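Local coordinates for protein bicaudal C homolog 1 (Homo sapiens, PDB 6GY4) that probably binds RNA through its KH domains, of which this is the first, a compact type I module of the Bicaudal-C family, at residues A[40-45]-A[62-67]. Numbering follows the deposited sequence.
Sequences TNTQIA and IKVSGK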
# COMPACT_ATOMS: atom_id res chain seq x y z
N THR A 40 -5.08 -4.40 -8.22
CA THR A 40 -5.11 -3.06 -8.79
C THR A 40 -4.10 -2.86 -9.91
O THR A 40 -4.14 -1.82 -10.57
CB THR A 40 -4.87 -2.02 -7.69
OG1 THR A 40 -3.61 -2.29 -7.04
CG2 THR A 40 -5.98 -2.07 -6.65
N ASN A 41 -3.20 -3.82 -10.14
CA ASN A 41 -2.11 -3.68 -11.10
C ASN A 41 -1.25 -2.47 -10.78
O ASN A 41 -0.98 -1.62 -11.63
CB ASN A 41 -2.63 -3.63 -12.54
CG ASN A 41 -1.60 -4.11 -13.54
OD1 ASN A 41 -0.83 -5.02 -13.26
ND2 ASN A 41 -1.57 -3.48 -14.71
N THR A 42 -0.82 -2.39 -9.52
CA THR A 42 -0.02 -1.28 -9.02
C THR A 42 1.27 -1.81 -8.42
O THR A 42 1.43 -3.02 -8.20
CB THR A 42 -0.80 -0.46 -7.98
OG1 THR A 42 -1.23 -1.31 -6.92
CG2 THR A 42 -2.02 0.19 -8.62
N GLN A 43 2.19 -0.90 -8.14
CA GLN A 43 3.49 -1.22 -7.56
C GLN A 43 3.65 -0.45 -6.26
O GLN A 43 3.52 0.78 -6.24
CB GLN A 43 4.63 -0.87 -8.53
CG GLN A 43 4.47 -1.47 -9.92
CD GLN A 43 5.66 -2.31 -10.32
OE1 GLN A 43 6.68 -2.36 -9.63
NE2 GLN A 43 5.54 -3.00 -11.46
N ILE A 44 3.91 -1.17 -5.17
CA ILE A 44 3.98 -0.56 -3.84
C ILE A 44 5.43 -0.61 -3.36
O ILE A 44 6.17 -1.56 -3.62
CB ILE A 44 3.04 -1.26 -2.85
CG1 ILE A 44 1.61 -1.28 -3.38
CG2 ILE A 44 3.07 -0.56 -1.50
CD1 ILE A 44 0.65 -2.05 -2.52
N ALA A 45 5.83 0.45 -2.65
CA ALA A 45 7.18 0.56 -2.12
C ALA A 45 7.12 1.25 -0.77
O ALA A 45 6.37 2.21 -0.60
CB ALA A 45 8.09 1.33 -3.08
N ILE A 62 4.65 5.28 2.06
CA ILE A 62 4.68 4.24 1.05
C ILE A 62 4.37 4.89 -0.29
O ILE A 62 3.85 6.00 -0.36
CB ILE A 62 3.71 3.07 1.33
CG1 ILE A 62 2.27 3.46 1.00
CG2 ILE A 62 3.85 2.58 2.76
CD1 ILE A 62 1.48 2.32 0.39
N LYS A 63 4.70 4.17 -1.36
CA LYS A 63 4.67 4.74 -2.71
C LYS A 63 3.96 3.77 -3.65
O LYS A 63 4.38 2.62 -3.78
CB LYS A 63 6.09 5.03 -3.19
CG LYS A 63 6.23 5.40 -4.65
CD LYS A 63 7.57 6.07 -4.88
CE LYS A 63 8.14 5.72 -6.25
NZ LYS A 63 8.65 4.33 -6.30
N VAL A 64 2.89 4.25 -4.29
CA VAL A 64 2.08 3.43 -5.18
C VAL A 64 2.15 4.02 -6.58
O VAL A 64 2.06 5.24 -6.76
CB VAL A 64 0.61 3.36 -4.70
CG1 VAL A 64 -0.09 2.18 -5.35
CG2 VAL A 64 0.55 3.26 -3.19
N SER A 65 2.31 3.15 -7.58
CA SER A 65 2.48 3.56 -8.97
C SER A 65 1.54 2.77 -9.86
O SER A 65 1.24 1.60 -9.59
CB SER A 65 3.93 3.35 -9.43
OG SER A 65 4.85 3.85 -8.48
N GLY A 66 1.08 3.41 -10.92
CA GLY A 66 0.20 2.77 -11.88
C GLY A 66 -0.76 3.78 -12.47
O GLY A 66 -0.49 4.98 -12.48
N LYS A 67 -1.89 3.27 -12.97
CA LYS A 67 -2.91 4.15 -13.52
C LYS A 67 -3.52 5.02 -12.43
O LYS A 67 -3.62 4.61 -11.27
CB LYS A 67 -4.01 3.32 -14.21
CG LYS A 67 -5.08 4.16 -14.89
O HOH W 1 -2.23 0.27 -12.80
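I62 reaches I44 with the end of its longer branch, CD1 lying 3.8 Å from I44 CG2, the two side chains running abreast in one direction. A chi1 of 76° tucks I62 CG1 in between its own N and C, and the branch then runs over the face that carries I44 and V64. K63 pairs with A45 through both backbone groups: K63 N donates to A45 O at 2.7 Å, while the return bond from A45 N to K63 O is bent and weak. V64 faces I44 in a non-hydrogen-bonded antiparallel pair, and its CG1 sits 3.8 Å from T42 CB and 4.0 Å from T42 OG1. S65 and Q43 form the next hydrogen-bonded pair, Q43 N to S65 O and S65 N to Q43 O, each 3.0 Å. T42 OG1 also donates to T40 OG1 at 2.6 Å; an alanine here would probably leave that hydroxyl without its donor and thin the cover over V64 CG1. At G66 (phi 148°, psi -157°) a CB would jam against S65 O and crowd N41 O and T42 CG2. Beyond it one water accepts from K67 N and donates to N41 O. In this type I KH order, beta-alpha-alpha-beta-beta-alpha, central strand 61-65 lies between strand 2-8 and edge strand 43-45, and helix 68-81 packs I78 on I44 and I62.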